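Malarial CLPB2 atpase/hsp101 protein (PDB 4IRF) is a ClpB-type AAA+ chaperone of the malaria parasite that probably uses ATP hydrolysis to unfold proteins, represented here by its N-terminal cargo-binding domain. Local coordinates at residues Ser47-Thr52 with Lys111-His116. Numbering follows the deposited sequence.
Sequences SDYGST and KVDVEH
Tyr-49 reaches from the first turn of helix 48-56 across to the start of helix 114-121, where its ring meets Val-114 and its hydroxyl meets Glu-115. The contact joins the N-terminal ends of two helices inside the mostly helical Clp N-terminal domain, which carries two Clp N-terminal repeat motifs in its sequence. With CG anti to the backbone N (chi1 -171°), the tyrosine ring is carried out toward the second helix. Val-114 comes at the ring obliquely, its CB 3.6 Å from Tyr-49 CD1 and its CG2 branch nearly as close, while CG1 turns toward Gly-50, lying 4.3 Å from the glycine CA. Glu-115 gets to the phenol by bending at chi2, which swings its carboxylate to the ring edge; the two planes stand 75° apart. Tyr-49 OH donates to Glu-115 OE2 in a very short bond of 2.5 Å, and OE2 lies in the plane of the ring. Lys-148 of helix 138-151 forms salt bridges with Glu-115 OE1 and with Asp-113 OD2, which Arg-15 also engages, so the phenol-carboxylate bond lies beside a charge cluster that may polarise the hydroxyl. Asp-113 OD1 lies over one ring face, near the rim.

The two helix starts are fastened differently. Ser-47 is the N-cap of helix 48-56, its OG accepting from Gly-50 N at 2.9 Å. Asp-113 sits at the N-cap position of helix 114-121 but makes no capping bond: its OD1 accepts from the adjacent Val-114 N, on the anti side of the carboxylate. One turn on, the imidazole of His-116 folds back so that ND1 accepts from Asp-113 N at 3.0 Å, the donor nitrogen only 1° out of the ring plane.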
loop_
_atom_site.group_PDB
_atom_site.type_symbol
_atom_site.label_atom_id
_atom_site.label_comp_id
_atom_site.label_asym_id
_atom_site.label_seq_id
_atom_site.Cartn_x
_atom_site.Cartn_y
_atom_site.Cartn_z
ATOM N N SER A 47 -4.708 -7.149 -4.108
ATOM C CA SER A 47 -4.564 -8.345 -3.302
ATOM C C SER A 47 -5.893 -8.858 -2.752
ATOM O O SER A 47 -6.888 -8.105 -2.696
ATOM C CB SER A 47 -3.648 -8.074 -2.108
ATOM O OG SER A 47 -4.248 -7.166 -1.207
ATOM N N ASP A 48 -5.893 -10.117 -2.313
ATOM C CA ASP A 48 -7.086 -10.702 -1.684
ATOM C C ASP A 48 -7.533 -9.876 -0.485
ATOM O O ASP A 48 -8.701 -9.482 -0.373
ATOM C CB ASP A 48 -6.814 -12.134 -1.222
ATOM C CG ASP A 48 -6.917 -13.155 -2.351
ATOM O OD1 ASP A 48 -7.381 -12.801 -3.466
ATOM O OD2 ASP A 48 -6.541 -14.325 -2.111
ATOM N N TYR A 49 -6.598 -9.609 0.422
ATOM C CA TYR A 49 -6.959 -8.974 1.682
ATOM C C TYR A 49 -7.240 -7.492 1.485
ATOM O O TYR A 49 -8.202 -6.937 2.040
ATOM C CB TYR A 49 -5.840 -9.179 2.697
ATOM C CG TYR A 49 -6.195 -8.753 4.092
ATOM C CD1 TYR A 49 -6.213 -7.419 4.453
ATOM C CD2 TYR A 49 -6.524 -9.692 5.057
ATOM C CE1 TYR A 49 -6.537 -7.021 5.724
ATOM C CE2 TYR A 49 -6.846 -9.300 6.346
ATOM C CZ TYR A 49 -6.856 -7.961 6.669
ATOM O OH TYR A 49 -7.170 -7.545 7.948
ATOM N N GLY A 50 -6.367 -6.828 0.728
ATOM C CA GLY A 50 -6.561 -5.428 0.433
ATOM C C GLY A 50 -7.873 -5.133 -0.282
ATOM O O GLY A 50 -8.516 -4.115 0.002
ATOM N N SER A 51 -8.268 -5.993 -1.222
ATOM C CA SER A 51 -9.488 -5.720 -1.994
ATOM C C SER A 51 -10.729 -5.846 -1.119
ATOM O O SER A 51 -11.658 -5.049 -1.209
ATOM C CB SER A 51 -9.578 -6.630 -3.225
ATOM O OG SER A 51 -9.500 -8.001 -2.871
ATOM N N THR A 52 -10.729 -6.861 -0.272
ATOM C CA THR A 52 -11.776 -7.021 0.734
ATOM C C THR A 52 -11.823 -5.840 1.710
ATOM O O THR A 52 -12.897 -5.353 2.070
ATOM C CB THR A 52 -11.540 -8.288 1.515
ATOM O OG1 THR A 52 -11.518 -9.394 0.606
ATOM C CG2 THR A 52 -12.621 -8.484 2.568
ATOM N N LYS A 111 2.599 -7.943 14.694
ATOM C CA LYS A 111 2.976 -7.987 13.279
ATOM C C LYS A 111 2.418 -6.815 12.463
ATOM O O LYS A 111 1.363 -6.240 12.801
ATOM C CB LYS A 111 2.514 -9.287 12.629
ATOM C CG LYS A 111 2.676 -10.533 13.470
ATOM C CD LYS A 111 4.093 -11.072 13.417
ATOM C CE LYS A 111 4.124 -12.502 13.959
ATOM N NZ LYS A 111 5.506 -13.029 13.892
ATOM N N VAL A 112 3.099 -6.512 11.353
ATOM C CA VAL A 112 2.660 -5.481 10.438
ATOM C C VAL A 112 1.705 -6.102 9.407
ATOM O O VAL A 112 2.093 -6.966 8.640
ATOM C CB VAL A 112 3.857 -4.800 9.731
ATOM C CG1 VAL A 112 3.377 -3.665 8.849
ATOM C CG2 VAL A 112 4.848 -4.259 10.767
ATOM N N ASP A 113 0.444 -5.683 9.441
ATOM C CA ASP A 113 -0.584 -6.212 8.542
ATOM C C ASP A 113 -0.908 -5.192 7.458
ATOM O O ASP A 113 -0.360 -4.090 7.409
ATOM C CB ASP A 113 -1.857 -6.575 9.352
ATOM C CG ASP A 113 -2.679 -7.679 8.696
ATOM O OD1 ASP A 113 -2.629 -7.822 7.463
ATOM O OD2 ASP A 113 -3.389 -8.407 9.424
ATOM N N VAL A 114 -1.830 -5.555 6.579
ATOM C CA VAL A 114 -2.206 -4.693 5.472
ATOM C C VAL A 114 -2.747 -3.332 5.882
ATOM O O VAL A 114 -2.468 -2.347 5.218
ATOM C CB VAL A 114 -3.207 -5.427 4.537
ATOM C CG1 VAL A 114 -3.504 -4.602 3.323
ATOM C CG2 VAL A 114 -2.614 -6.739 4.101
ATOM N N GLU A 115 -3.527 -3.267 6.970
ATOM C CA GLU A 115 -4.060 -1.978 7.410
ATOM C C GLU A 115 -2.936 -1.048 7.840
ATOM O O GLU A 115 -3.053 0.172 7.716
ATOM C CB GLU A 115 -4.979 -2.161 8.619
ATOM C CG GLU A 115 -6.273 -2.938 8.307
ATOM C CD GLU A 115 -6.121 -4.454 8.373
ATOM O OE1 GLU A 115 -4.988 -4.995 8.398
ATOM O OE2 GLU A 115 -7.188 -5.131 8.395
ATOM N N HIS A 116 -1.880 -1.617 8.406
ATOM C CA HIS A 116 -0.753 -0.808 8.885
ATOM C C HIS A 116 0.045 -0.266 7.702
ATOM O O HIS A 116 0.457 0.894 7.703
ATOM C CB HIS A 116 0.116 -1.641 9.825
ATOM C CG HIS A 116 -0.678 -2.208 10.964
ATOM N ND1 HIS A 116 -0.826 -3.563 11.162
ATOM C CD2 HIS A 116 -1.427 -1.598 11.913
ATOM C CE1 HIS A 116 -1.608 -3.763 12.215
ATOM N NE2 HIS A 116 -1.983 -2.590 12.687
#